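Local atomic coordinates of 2-oxoglutarate dehydrogenase E3 component (Thermus thermophilus, PDB entry 2YQU), a protein that probably oxidises dihydrolipoyl groups on lysines of partner proteins with NAD(+), using one bound FAD per subunit, as the E3 component of 2-oxoglutarate dehydrogenase. Residues R57-K62 against W186-A191; Y351-L356 against K387-A392; K393-L398 against A422-L427. All coordinates share one frame; numbering follows the deposited sequence.

Interaction 1 (R57-K62 against W186-A191); sequences RIYEAK and WHRLGA
Tyr59 and Arg188 mark the closest backbone approach, their CA atoms 5.5 Å apart, where helix 45-63 passes the C-terminal end of helix 177-188. No hydrogen bond joins the two segments, and the contact rests on the tyrosine ring. Tyr59 has CG anti to the backbone N (chi1 -168°), which lays its ring against Arg188; the aliphatic part of Arg188 passes over one ring face, the two side chains crossing at about a right angle. Arg188 CG stands 4.1 Å from the Tyr59 ring centroid, 27° off the ring normal, a CH-pi contact. Arginine suits this place because its methylenes can pack on a ring while its extended chain takes the guanidinium on to helix 45-63, where NH1 donates to Thr55 OG1. Tyr59 CD1 also lies 3.7 Å from the carbonyl Arg188 O. Helix 177-188 follows the glycine-rich 174-179 turn of the probable NAD(+)-binding Rossmann fold, and it ends here in a Schellman motif. Gly190 has the positive phi this motif needs, at backbone angles where a CB would jam against the preceding carbonyl. Beyond the ring, Tyr59 OH comes within 3.6 Å of His187 NE2, the two rings meeting obliquely with planes at 59°; NE2 gives its hydrogen bond to Gln221 O. Next to the tyrosine, CG2 of beta-branched Ile58 meets Leu189 CD2 at 4.4 Å, and both residues pack on Leu80 of helix 77-102.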
ATOM      1  N   ARG A  57      10.356  11.764  -6.176  1.00 17.45           N
ATOM      2  CA  ARG A  57      11.272  12.066  -5.065  1.00 17.64           C
ATOM      3  C   ARG A  57      11.990  13.387  -5.312  1.00 17.15           C
ATOM      4  O   ARG A  57      12.122  14.214  -4.413  1.00 16.80           O
ATOM      5  CB  ARG A  57      12.313  10.952  -4.898  1.00 18.22           C
ATOM      6  CG  ARG A  57      11.951   9.901  -3.883  1.00 21.59           C
ATOM      7  CD  ARG A  57      10.872   8.972  -4.333  1.00 24.99           C
ATOM      8  NE  ARG A  57       9.704   8.965  -3.445  1.00 28.31           N
ATOM      9  CZ  ARG A  57       8.547   8.368  -3.739  1.00 29.57           C
ATOM     10  NH1 ARG A  57       7.542   8.413  -2.871  1.00 29.31           N
ATOM     11  NH2 ARG A  57       8.374   7.739  -4.909  1.00 29.50           N
ATOM     12  N   ILE A  58      12.462  13.562  -6.538  1.00 16.94           N
ATOM     13  CA  ILE A  58      13.144  14.789  -6.946  1.00 17.11           C
ATOM     14  C   ILE A  58      12.222  15.996  -6.761  1.00 17.63           C
ATOM     15  O   ILE A  58      12.624  17.004  -6.174  1.00 17.61           O
ATOM     16  CB  ILE A  58      13.630  14.659  -8.409  1.00 17.03           C
ATOM     17  CG1 ILE A  58      14.822  13.713  -8.468  1.00 16.84           C
ATOM     18  CG2 ILE A  58      14.014  16.022  -9.011  1.00 16.92           C
ATOM     19  CD1 ILE A  58      15.100  13.158  -9.835  1.00 16.80           C
ATOM     20  N   TYR A  59      10.984  15.870  -7.228  1.00 18.12           N
ATOM     21  CA  TYR A  59      10.026  16.964  -7.203  1.00 19.21           C
ATOM     22  C   TYR A  59       9.730  17.380  -5.768  1.00 19.63           C
ATOM     23  O   TYR A  59       9.706  18.572  -5.471  1.00 19.78           O
ATOM     24  CB  TYR A  59       8.728  16.558  -7.905  1.00 19.53           C
ATOM     25  CG  TYR A  59       7.763  17.697  -8.185  1.00 21.54           C
ATOM     26  CD1 TYR A  59       8.167  18.829  -8.892  1.00 23.85           C
ATOM     27  CD2 TYR A  59       6.440  17.632  -7.756  1.00 24.68           C
ATOM     28  CE1 TYR A  59       7.279  19.877  -9.156  1.00 25.45           C
ATOM     29  CE2 TYR A  59       5.542  18.666  -8.021  1.00 26.33           C
ATOM     30  CZ  TYR A  59       5.969  19.785  -8.722  1.00 27.15           C
ATOM     31  OH  TYR A  59       5.088  20.816  -8.986  1.00 30.81           O
ATOM     32  N   GLU A  60       9.527  16.407  -4.880  1.00 20.41           N
ATOM     33  CA  GLU A  60       9.200  16.713  -3.481  1.00 21.00           C
ATOM     34  C   GLU A  60      10.362  17.422  -2.784  1.00 20.91           C
ATOM     35  O   GLU A  60      10.139  18.347  -2.010  1.00 21.16           O
ATOM     36  CB  GLU A  60       8.817  15.453  -2.688  1.00 21.58           C
ATOM     37  CG  GLU A  60       7.483  14.816  -3.075  1.00 23.93           C
ATOM     38  CD  GLU A  60       6.283  15.723  -2.858  1.00 26.85           C
ATOM     39  OE1 GLU A  60       5.379  15.726  -3.722  1.00 30.04           O
ATOM     40  OE2 GLU A  60       6.236  16.432  -1.831  1.00 29.38           O
ATOM     41  N   ALA A  61      11.589  16.991  -3.065  1.00 21.28           N
ATOM     42  CA  ALA A  61      12.781  17.617  -2.486  1.00 21.62           C
ATOM     43  C   ALA A  61      12.946  19.057  -2.997  1.00 22.20           C
ATOM     44  O   ALA A  61      13.389  19.937  -2.258  1.00 22.48           O
ATOM     45  CB  ALA A  61      14.023  16.793  -2.787  1.00 21.42           C
ATOM     46  N   LYS A  62      12.563  19.298  -4.249  1.00 22.94           N
ATOM     47  CA  LYS A  62      12.612  20.644  -4.829  1.00 23.54           C
ATOM     48  C   LYS A  62      11.583  21.581  -4.190  1.00 24.23           C
ATOM     49  O   LYS A  62      11.866  22.755  -3.957  1.00 24.39           O
ATOM     50  CB  LYS A  62      12.394  20.590  -6.345  1.00 23.68           C
ATOM     51  CG  LYS A  62      13.599  20.093  -7.107  1.00 24.33           C
ATOM     52  CD  LYS A  62      13.258  19.831  -8.563  1.00 25.29           C
ATOM     53  CE  LYS A  62      14.516  19.592  -9.393  1.00 26.42           C
ATOM     54  NZ  LYS A  62      15.294  20.846  -9.593  1.00 27.27           N
ATOM     55  N   TRP A 186       7.798  15.087 -16.969  1.00 15.74           N
ATOM     56  CA  TRP A 186       8.595  16.194 -17.500  1.00 16.04           C
ATOM     57  C   TRP A 186       8.258  17.509 -16.806  1.00 16.29           C
ATOM     58  O   TRP A 186       9.139  18.363 -16.630  1.00 16.60           O
ATOM     59  CB  TRP A 186       8.463  16.256 -19.030  1.00 16.17           C
ATOM     60  CG  TRP A 186       9.089  15.045 -19.657  1.00 16.33           C
ATOM     61  CD1 TRP A 186       8.438  13.985 -20.220  1.00 16.61           C
ATOM     62  CD2 TRP A 186      10.480  14.726 -19.700  1.00 15.61           C
ATOM     63  NE1 TRP A 186       9.346  13.046 -20.645  1.00 16.53           N
ATOM     64  CE2 TRP A 186      10.608  13.474 -20.334  1.00 16.11           C
ATOM     65  CE3 TRP A 186      11.643  15.385 -19.282  1.00 16.22           C
ATOM     66  CZ2 TRP A 186      11.848  12.869 -20.560  1.00 16.85           C
ATOM     67  CZ3 TRP A 186      12.875  14.782 -19.503  1.00 16.47           C
ATOM     68  CH2 TRP A 186      12.968  13.537 -20.139  1.00 17.59           C
ATOM     69  N   HIS A 187       7.012  17.652 -16.357  1.00 16.31           N
ATOM     70  CA  HIS A 187       6.612  18.805 -15.556  1.00 16.64           C
ATOM     71  C   HIS A 187       7.435  18.886 -14.263  1.00 16.36           C
ATOM     72  O   HIS A 187       7.882  19.963 -13.860  1.00 15.95           O
ATOM     73  CB  HIS A 187       5.126  18.751 -15.225  1.00 16.79           C
ATOM     74  CG  HIS A 187       4.711  19.759 -14.202  1.00 18.33           C
ATOM     75  ND1 HIS A 187       4.705  21.113 -14.452  1.00 20.52           N
ATOM     76  CD2 HIS A 187       4.343  19.612 -12.909  1.00 20.06           C
ATOM     77  CE1 HIS A 187       4.328  21.757 -13.360  1.00 20.59           C
ATOM     78  NE2 HIS A 187       4.101  20.868 -12.410  1.00 21.20           N
ATOM     79  N   ARG A 188       7.640  17.737 -13.627  1.00 16.30           N
ATOM     80  CA  ARG A 188       8.448  17.663 -12.415  1.00 16.01           C
ATOM     81  C   ARG A 188       9.886  18.123 -12.635  1.00 16.24           C
ATOM     82  O   ARG A 188      10.538  18.578 -11.701  1.00 16.92           O
ATOM     83  CB  ARG A 188       8.476  16.236 -11.892  1.00 16.10           C
ATOM     84  CG  ARG A 188       7.190  15.787 -11.306  1.00 15.46           C
ATOM     85  CD  ARG A 188       7.146  14.292 -11.103  1.00 15.41           C
ATOM     86  NE  ARG A 188       5.961  13.889 -10.359  1.00 14.92           N
ATOM     87  CZ  ARG A 188       5.637  12.624 -10.122  1.00 13.65           C
ATOM     88  NH1 ARG A 188       6.424  11.641 -10.535  1.00 14.71           N
ATOM     89  NH2 ARG A 188       4.531  12.346  -9.438  1.00 13.91           N
ATOM     90  N   LEU A 189      10.383  17.965 -13.859  1.00 16.27           N
ATOM     91  CA  LEU A 189      11.756  18.326 -14.198  1.00 16.62           C
ATOM     92  C   LEU A 189      11.883  19.740 -14.783  1.00 17.19           C
ATOM     93  O   LEU A 189      12.970  20.143 -15.199  1.00 18.06           O
ATOM     94  CB  LEU A 189      12.329  17.289 -15.170  1.00 16.27           C
ATOM     95  CG  LEU A 189      12.348  15.852 -14.621  1.00 16.89           C
ATOM     96  CD1 LEU A 189      12.965  14.907 -15.622  1.00 16.89           C
ATOM     97  CD2 LEU A 189      13.085  15.761 -13.286  1.00 16.91           C
ATOM     98  N   GLY A 190      10.780  20.481 -14.809  1.00 17.35           N
ATOM     99  CA  GLY A 190      10.809  21.900 -15.142  1.00 17.51           C
ATOM    100  C   GLY A 190      10.103  22.278 -16.429  1.00 17.86           C
ATOM    101  O   GLY A 190      10.094  23.449 -16.814  1.00 17.50           O
ATOM    102  N   ALA A 191       9.525  21.293 -17.114  1.00 18.07           N
ATOM    103  CA  ALA A 191       8.815  21.552 -18.360  1.00 18.15           C
ATOM    104  C   ALA A 191       7.499  22.264 -18.071  1.00 18.04           C
ATOM    105  O   ALA A 191       6.812  21.960 -17.090  1.00 18.14           O
ATOM    106  CB  ALA A 191       8.561  20.244 -19.124  1.00 17.70           C
TER

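Interaction 2 (Y351-L356 against K387-A392); sequences YTEEEL and KVLAHA
Glu353 brings its flat carboxylate to Lys387, whose NZ meets OE2 at 2.7 Å on the anti side, 21° out of the carboxylate plane; at the edge of the Tyr351 ring, in its plane, lies Glu355 CD. The Glu353-Lys387 pair is a salt bridge, with the chains crossing at about a right angle. The lysine, bent at chi3 (87°), is long enough to climb from the strand to the start of the helix, where Asp207 and Glu209 also bind its NZ; Tyr363 OH bonds the other glutamate oxygen, OE1. Leu389 packs alongside: its CD1 touches Glu353 CG and the carbonyl Tyr351 O, and meets Leu356 CD1 at 3.9 Å, so one branched side chain packs against both the helix start and its first turn. An alanine in place of Glu353 would probably leave Lys387 without one of its three acidic partners and Tyr363 OH without its carboxylate, and take the CG contact from Leu389 CD1. Thr352 is the N-cap: Glu355 N donates to its OG1 at 3.1 Å, and Thr352 N returns a bond to the anti lone pair of Glu355 OE2 at 3.0 Å. This reciprocal pair is a capping box, starting helix 353-359 against the antiparallel sheet of the dimerisation domain.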
ATOM      1  N   TYR A 351     -17.133  -1.293 -10.920  1.00 16.52           N
ATOM      2  CA  TYR A 351     -17.970  -0.367 -11.672  1.00 16.92           C
ATOM      3  C   TYR A 351     -17.857   1.057 -11.146  1.00 16.80           C
ATOM      4  O   TYR A 351     -17.751   1.274  -9.936  1.00 15.55           O
ATOM      5  CB  TYR A 351     -19.438  -0.811 -11.615  1.00 17.48           C
ATOM      6  CG  TYR A 351     -19.748  -2.043 -12.443  1.00 19.60           C
ATOM      7  CD1 TYR A 351     -20.372  -3.152 -11.876  1.00 22.52           C
ATOM      8  CD2 TYR A 351     -19.421  -2.092 -13.795  1.00 22.46           C
ATOM      9  CE1 TYR A 351     -20.660  -4.278 -12.639  1.00 23.28           C
ATOM     10  CE2 TYR A 351     -19.699  -3.208 -14.562  1.00 24.04           C
ATOM     11  CZ  TYR A 351     -20.322  -4.294 -13.981  1.00 25.25           C
ATOM     12  OH  TYR A 351     -20.594  -5.405 -14.751  1.00 26.74           O
ATOM     13  N   THR A 352     -17.899   2.021 -12.065  1.00 16.88           N
ATOM     14  CA  THR A 352     -18.051   3.421 -11.701  1.00 17.13           C
ATOM     15  C   THR A 352     -19.504   3.713 -11.395  1.00 17.08           C
ATOM     16  O   THR A 352     -20.381   2.934 -11.740  1.00 16.46           O
ATOM     17  CB  THR A 352     -17.593   4.359 -12.836  1.00 17.28           C
ATOM     18  OG1 THR A 352     -18.421   4.151 -13.985  1.00 17.12           O
ATOM     19  CG2 THR A 352     -16.165   4.050 -13.311  1.00 17.41           C
ATOM     20  N   GLU A 353     -19.746   4.843 -10.742  1.00 17.39           N
ATOM     21  CA  GLU A 353     -21.098   5.357 -10.561  1.00 17.55           C
ATOM     22  C   GLU A 353     -21.819   5.489 -11.906  1.00 17.86           C
ATOM     23  O   GLU A 353     -22.996   5.178 -11.999  1.00 18.03           O
ATOM     24  CB  GLU A 353     -21.069   6.710  -9.848  1.00 17.55           C
ATOM     25  CG  GLU A 353     -20.674   6.615  -8.386  1.00 17.84           C
ATOM     26  CD  GLU A 353     -21.228   7.748  -7.561  1.00 18.50           C
ATOM     27  OE1 GLU A 353     -22.451   7.999  -7.659  1.00 19.80           O
ATOM     28  OE2 GLU A 353     -20.445   8.370  -6.809  1.00 18.50           O
ATOM     29  N   GLU A 354     -21.092   5.903 -12.940  1.00 18.05           N
ATOM     30  CA  GLU A 354     -21.652   6.085 -14.287  1.00 18.73           C
ATOM     31  C   GLU A 354     -22.169   4.764 -14.842  1.00 19.15           C
ATOM     32  O   GLU A 354     -23.270   4.709 -15.391  1.00 19.08           O
ATOM     33  CB  GLU A 354     -20.612   6.683 -15.242  1.00 18.61           C
ATOM     34  CG  GLU A 354     -20.326   8.160 -15.006  1.00 18.58           C
ATOM     35  CD  GLU A 354     -19.615   8.402 -13.689  1.00 18.53           C
ATOM     36  OE1 GLU A 354     -18.488   7.883 -13.534  1.00 17.25           O
ATOM     37  OE2 GLU A 354     -20.195   9.074 -12.802  1.00 17.88           O
ATOM     38  N   GLU A 355     -21.382   3.704 -14.668  1.00 19.45           N
ATOM     39  CA  GLU A 355     -21.759   2.377 -15.142  1.00 19.83           C
ATOM     40  C   GLU A 355     -22.941   1.817 -14.350  1.00 19.97           C
ATOM     41  O   GLU A 355     -23.835   1.223 -14.936  1.00 20.12           O
ATOM     42  CB  GLU A 355     -20.565   1.418 -15.101  1.00 20.07           C
ATOM     43  CG  GLU A 355     -19.498   1.764 -16.130  1.00 20.84           C
ATOM     44  CD  GLU A 355     -18.199   1.002 -15.952  1.00 21.88           C
ATOM     45  OE1 GLU A 355     -17.663   0.501 -16.960  1.00 23.17           O
ATOM     46  OE2 GLU A 355     -17.700   0.900 -14.816  1.00 21.03           O
ATOM     47  N   LEU A 356     -22.959   2.023 -13.035  1.00 19.98           N
ATOM     48  CA  LEU A 356     -24.064   1.552 -12.204  1.00 20.34           C
ATOM     49  C   LEU A 356     -25.372   2.247 -12.585  1.00 21.25           C
ATOM     50  O   LEU A 356     -26.398   1.590 -12.725  1.00 20.98           O
ATOM     51  CB  LEU A 356     -23.772   1.784 -10.712  1.00 20.04           C
ATOM     52  CG  LEU A 356     -22.567   1.042 -10.116  1.00 18.88           C
ATOM     53  CD1 LEU A 356     -22.481   1.280  -8.616  1.00 17.23           C
ATOM     54  CD2 LEU A 356     -22.616  -0.447 -10.424  1.00 17.88           C
ATOM     55  N   LYS A 387     -13.714   6.108  -2.222  1.00 14.43           N
ATOM     56  CA  LYS A 387     -15.144   5.956  -2.326  1.00 15.02           C
ATOM     57  C   LYS A 387     -15.446   4.481  -2.587  1.00 15.05           C
ATOM     58  O   LYS A 387     -14.862   3.872  -3.487  1.00 15.93           O
ATOM     59  CB  LYS A 387     -15.637   6.847  -3.469  1.00 15.31           C
ATOM     60  CG  LYS A 387     -17.010   6.565  -3.990  1.00 16.75           C
ATOM     61  CD  LYS A 387     -17.547   7.735  -4.806  1.00 15.70           C
ATOM     62  CE  LYS A 387     -17.138   7.660  -6.278  1.00 15.90           C
ATOM     63  NZ  LYS A 387     -17.773   8.750  -7.101  1.00 15.97           N
ATOM     64  N   VAL A 388     -16.332   3.907  -1.782  1.00 14.90           N
ATOM     65  CA  VAL A 388     -16.829   2.553  -1.975  1.00 14.90           C
ATOM     66  C   VAL A 388     -18.286   2.609  -2.442  1.00 15.08           C
ATOM     67  O   VAL A 388     -19.113   3.294  -1.850  1.00 14.79           O
ATOM     68  CB  VAL A 388     -16.713   1.723  -0.681  1.00 15.06           C
ATOM     69  CG1 VAL A 388     -17.420   0.358  -0.822  1.00 14.51           C
ATOM     70  CG2 VAL A 388     -15.248   1.541  -0.290  1.00 14.84           C
ATOM     71  N   LEU A 389     -18.583   1.888  -3.515  1.00 15.08           N
ATOM     72  CA  LEU A 389     -19.943   1.764  -4.024  1.00 14.94           C
ATOM     73  C   LEU A 389     -20.444   0.374  -3.661  1.00 15.22           C
ATOM     74  O   LEU A 389     -19.807  -0.601  -3.999  1.00 14.87           O
ATOM     75  CB  LEU A 389     -19.952   1.955  -5.537  1.00 14.98           C
ATOM     76  CG  LEU A 389     -19.243   3.223  -6.021  1.00 15.25           C
ATOM     77  CD1 LEU A 389     -19.322   3.359  -7.519  1.00 15.58           C
ATOM     78  CD2 LEU A 389     -19.833   4.448  -5.339  1.00 14.84           C
ATOM     79  N   ALA A 390     -21.568   0.284  -2.957  1.00 15.36           N
ATOM     80  CA  ALA A 390     -22.112  -1.015  -2.549  1.00 15.77           C
ATOM     81  C   ALA A 390     -23.577  -1.157  -2.947  1.00 16.13           C
ATOM     82  O   ALA A 390     -24.323  -0.185  -2.948  1.00 16.46           O
ATOM     83  CB  ALA A 390     -21.964  -1.194  -1.056  1.00 15.77           C
ATOM     84  N   HIS A 391     -23.996  -2.375  -3.264  1.00 16.70           N
ATOM     85  CA  HIS A 391     -25.364  -2.608  -3.691  1.00 17.40           C
ATOM     86  C   HIS A 391     -26.321  -2.224  -2.559  1.00 17.62           C
ATOM     87  O   HIS A 391     -26.101  -2.581  -1.406  1.00 17.61           O
ATOM     88  CB  HIS A 391     -25.551  -4.069  -4.097  1.00 17.86           C
ATOM     89  CG  HIS A 391     -26.764  -4.304  -4.934  1.00 18.78           C
ATOM     90  ND1 HIS A 391     -28.030  -4.380  -4.396  1.00 19.52           N
ATOM     91  CD2 HIS A 391     -26.913  -4.451  -6.271  1.00 19.74           C
ATOM     92  CE1 HIS A 391     -28.907  -4.577  -5.364  1.00 19.64           C
ATOM     93  NE2 HIS A 391     -28.255  -4.625  -6.513  1.00 19.24           N
ATOM     94  N   ALA A 392     -27.380  -1.497  -2.901  1.00 18.31           N
ATOM     95  CA  ALA A 392     -28.320  -0.961  -1.912  1.00 18.84           C
ATOM     96  C   ALA A 392     -29.048  -2.047  -1.128  1.00 19.67           C
ATOM     97  O   ALA A 392     -29.408  -1.849   0.030  1.00 20.10           O
ATOM     98  CB  ALA A 392     -29.322  -0.047  -2.597  1.00 18.94           C
TER

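Interaction 3 (K393-L398 against A422-L427); sequences KTDRIL and ASAEDL
Asp395 turns its CG anti to the backbone N (chi1 -161°), which carries its carboxylate to the first turn of helix 424-429, while Ile397, with CG1 beside its own N (chi1 -63°), brings CD1 against Ser423 O and Leu427. Asp395 grips the helix start twice. Its carbonyl O accepts from Ala424 N at 2.9 Å, almost straight on to the C=O bond, and OD1 accepts from Glu425 N at 3.0 Å on the syn side, 18° out of the carboxylate plane. The short acidic side chain suits the place because Glu425 N, in the first turn, has no preceding helical carbonyl to bond. Ser423 is the N-cap, its OG accepting from Asp426 N. Where strand 397-404 of the dimerisation-domain sheet begins, Arg396 and Ser423 form a single beta bridge, and Ile397 N bonds Ala422 O at 3.0 Å in the carbonyl plane. A water donates to both Ala422 O and Ile397 O; another bridges Asp395 OD1 and Glu425 OE2, probably like-charged groups whose other oxygens form salt bridges, OD2 with Lys364 and OE1 with Arg429. The small CB of Ala424 fits beside the Asp395 carboxylate. Ile397 CD1 reaches Leu427 CD2 at 3.8 Å and Ala422 CB at 4.0 Å, and Leu427 packs on Leu416 of the second subunit.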
ATOM      1  N   LYS A 393     -29.250  -3.197  -1.749  1.00 20.37           N
ATOM      2  CA  LYS A 393     -29.986  -4.285  -1.120  1.00 20.96           C
ATOM      3  C   LYS A 393     -29.074  -5.337  -0.488  1.00 20.52           C
ATOM      4  O   LYS A 393     -29.311  -5.739   0.648  1.00 20.90           O
ATOM      5  CB  LYS A 393     -30.917  -4.939  -2.136  1.00 21.57           C
ATOM      6  CG  LYS A 393     -31.864  -5.962  -1.529  1.00 23.97           C
ATOM      7  CD  LYS A 393     -32.868  -6.470  -2.564  1.00 26.89           C
ATOM      8  CE  LYS A 393     -33.979  -7.295  -1.921  1.00 28.52           C
ATOM      9  NZ  LYS A 393     -34.000  -8.679  -2.473  1.00 30.91           N
ATOM     10  N   THR A 394     -28.047  -5.791  -1.219  1.00 19.88           N
ATOM     11  CA  THR A 394     -27.203  -6.909  -0.763  1.00 19.66           C
ATOM     12  C   THR A 394     -25.937  -6.484  -0.015  1.00 19.22           C
ATOM     13  O   THR A 394     -25.269  -7.318   0.593  1.00 19.53           O
ATOM     14  CB  THR A 394     -26.764  -7.790  -1.952  1.00 19.61           C
ATOM     15  OG1 THR A 394     -25.941  -7.023  -2.845  1.00 20.23           O
ATOM     16  CG2 THR A 394     -27.959  -8.232  -2.801  1.00 20.21           C
ATOM     17  N   ASP A 395     -25.610  -5.196  -0.086  1.00 18.91           N
ATOM     18  CA  ASP A 395     -24.364  -4.647   0.449  1.00 18.32           C
ATOM     19  C   ASP A 395     -23.097  -5.142  -0.266  1.00 18.29           C
ATOM     20  O   ASP A 395     -21.983  -4.894   0.195  1.00 17.90           O
ATOM     21  CB  ASP A 395     -24.255  -4.910   1.956  1.00 18.30           C
ATOM     22  CG  ASP A 395     -23.251  -3.999   2.624  1.00 18.29           C
ATOM     23  OD1 ASP A 395     -22.451  -4.495   3.451  1.00 16.94           O
ATOM     24  OD2 ASP A 395     -23.188  -2.777   2.363  1.00 19.19           O
ATOM     25  N   ARG A 396     -23.269  -5.804  -1.401  1.00 17.55           N
ATOM     26  CA  ARG A 396     -22.145  -6.303  -2.179  1.00 17.70           C
ATOM     27  C   ARG A 396     -21.333  -5.116  -2.715  1.00 16.64           C
ATOM     28  O   ARG A 396     -21.894  -4.167  -3.258  1.00 16.29           O
ATOM     29  CB  ARG A 396     -22.671  -7.199  -3.312  1.00 18.17           C
ATOM     30  CG  ARG A 396     -21.649  -7.618  -4.355  1.00 20.79           C
ATOM     31  CD  ARG A 396     -20.869  -8.876  -4.022  1.00 22.94           C
ATOM     32  NE  ARG A 396     -20.150  -9.341  -5.204  1.00 25.46           N
ATOM     33  CZ  ARG A 396     -20.600 -10.248  -6.070  1.00 27.92           C
ATOM     34  NH1 ARG A 396     -21.789 -10.829  -5.910  1.00 29.03           N
ATOM     35  NH2 ARG A 396     -19.846 -10.583  -7.113  1.00 28.65           N
ATOM     36  N   ILE A 397     -20.015  -5.151  -2.542  1.00 15.90           N
ATOM     37  CA  ILE A 397     -19.165  -4.102  -3.107  1.00 15.30           C
ATOM     38  C   ILE A 397     -19.250  -4.183  -4.632  1.00 15.31           C
ATOM     39  O   ILE A 397     -19.020  -5.242  -5.220  1.00 14.93           O
ATOM     40  CB  ILE A 397     -17.705  -4.213  -2.639  1.00 14.79           C
ATOM     41  CG1 ILE A 397     -17.606  -4.014  -1.119  1.00 14.28           C
ATOM     42  CG2 ILE A 397     -16.835  -3.176  -3.363  1.00 15.02           C
ATOM     43  CD1 ILE A 397     -16.295  -4.474  -0.546  1.00 13.48           C
ATOM     44  N   LEU A 398     -19.603  -3.062  -5.251  1.00 15.32           N
ATOM     45  CA  LEU A 398     -19.715  -2.973  -6.707  1.00 15.55           C
ATOM     46  C   LEU A 398     -18.518  -2.288  -7.349  1.00 14.92           C
ATOM     47  O   LEU A 398     -18.192  -2.577  -8.502  1.00 14.86           O
ATOM     48  CB  LEU A 398     -20.999  -2.239  -7.091  1.00 16.14           C
ATOM     49  CG  LEU A 398     -22.294  -2.917  -6.639  1.00 17.82           C
ATOM     50  CD1 LEU A 398     -23.467  -1.988  -6.842  1.00 17.79           C
ATOM     51  CD2 LEU A 398     -22.499  -4.223  -7.380  1.00 19.59           C
ATOM     52  N   ALA A 422     -16.940  -9.555  -1.702  1.00 15.87           N
ATOM     53  CA  ALA A 422     -17.114  -9.047  -0.343  1.00 15.62           C
ATOM     54  C   ALA A 422     -18.242  -8.055  -0.273  1.00 15.69           C
ATOM     55  O   ALA A 422     -18.530  -7.360  -1.243  1.00 15.45           O
ATOM     56  CB  ALA A 422     -15.839  -8.369   0.130  1.00 15.55           C
ATOM     57  N   SER A 423     -18.842  -7.974   0.907  1.00 15.49           N
ATOM     58  CA  SER A 423     -19.745  -6.896   1.242  1.00 15.97           C
ATOM     59  C   SER A 423     -18.939  -5.725   1.802  1.00 15.88           C
ATOM     60  O   SER A 423     -17.803  -5.904   2.260  1.00 15.91           O
ATOM     61  CB  SER A 423     -20.767  -7.363   2.273  1.00 15.95           C
ATOM     62  OG  SER A 423     -20.146  -7.691   3.499  1.00 16.82           O
ATOM     63  N   ALA A 424     -19.530  -4.536   1.764  1.00 15.74           N
ATOM     64  CA  ALA A 424     -18.918  -3.333   2.328  1.00 15.82           C
ATOM     65  C   ALA A 424     -18.712  -3.513   3.832  1.00 16.33           C
ATOM     66  O   ALA A 424     -17.681  -3.120   4.372  1.00 15.66           O
ATOM     67  CB  ALA A 424     -19.787  -2.107   2.053  1.00 15.70           C
ATOM     68  N   GLU A 425     -19.703  -4.123   4.489  1.00 16.68           N
ATOM     69  CA  GLU A 425     -19.621  -4.468   5.906  1.00 16.91           C
ATOM     70  C   GLU A 425     -18.396  -5.326   6.215  1.00 16.75           C
ATOM     71  O   GLU A 425     -17.690  -5.056   7.168  1.00 16.39           O
ATOM     72  CB  GLU A 425     -20.882  -5.204   6.385  1.00 17.46           C
ATOM     73  CG  GLU A 425     -20.906  -5.449   7.895  1.00 18.94           C
ATOM     74  CD  GLU A 425     -22.053  -6.339   8.347  1.00 21.94           C
ATOM     75  OE1 GLU A 425     -21.912  -7.002   9.396  1.00 24.67           O
ATOM     76  OE2 GLU A 425     -23.090  -6.402   7.662  1.00 24.73           O
ATOM     77  N   ASP A 426     -18.141  -6.356   5.417  1.00 17.01           N
ATOM     78  CA  ASP A 426     -17.019  -7.248   5.702  1.00 17.47           C
ATOM     79  C   ASP A 426     -15.675  -6.565   5.501  1.00 17.37           C
ATOM     80  O   ASP A 426     -14.754  -6.798   6.277  1.00 17.47           O
ATOM     81  CB  ASP A 426     -17.113  -8.540   4.898  1.00 18.08           C
ATOM     82  CG  ASP A 426     -18.148  -9.502   5.471  1.00 19.17           C
ATOM     83  OD1 ASP A 426     -18.694 -10.295   4.696  1.00 23.87           O
ATOM     84  OD2 ASP A 426     -18.495  -9.528   6.678  1.00 23.39           O
ATOM     85  N   LEU A 427     -15.561  -5.724   4.475  1.00 16.86           N
ATOM     86  CA  LEU A 427     -14.341  -4.940   4.283  1.00 17.08           C
ATOM     87  C   LEU A 427     -14.147  -3.984   5.458  1.00 17.00           C
ATOM     88  O   LEU A 427     -13.045  -3.837   5.968  1.00 17.16           O
ATOM     89  CB  LEU A 427     -14.391  -4.175   2.958  1.00 16.90           C
ATOM     90  CG  LEU A 427     -13.184  -3.308   2.597  1.00 16.97           C
ATOM     91  CD1 LEU A 427     -11.892  -4.114   2.637  1.00 17.06           C
ATOM     92  CD2 LEU A 427     -13.400  -2.700   1.233  1.00 17.27           C
TER
HETATM   93  O   HOH W   1     -23.718  -6.273   5.010  1.00 19.86           O
HETATM   94  O   HOH W   2     -17.964  -7.586  -4.068  1.00 15.57           O

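How the interactions relate
Along the chain the three contacts follow in series, each closing before the next opens. Interaction 1 joins helices 45-63 and 177-188 in the nucleotide-binding part of the protein, its centre about 35 Å from that of interaction 2 and about 40 Å from that of interaction 3. Those two lie in the dimerisation domain, their centres about 11 Å apart, and meet through one antiparallel sheet in which strands 385-391 and 397-404 are neighbours. The probable hydrogen bonds His391 N to Arg396 O and Leu389 O to Leu398 N, both 2.8 Å, tie them directly. Helices 353-359 and 424-429 are thereby joined to one sheet. Interactions 1 and 3 both also touch the second subunit, so residues from both family regions lie at the subunit interface.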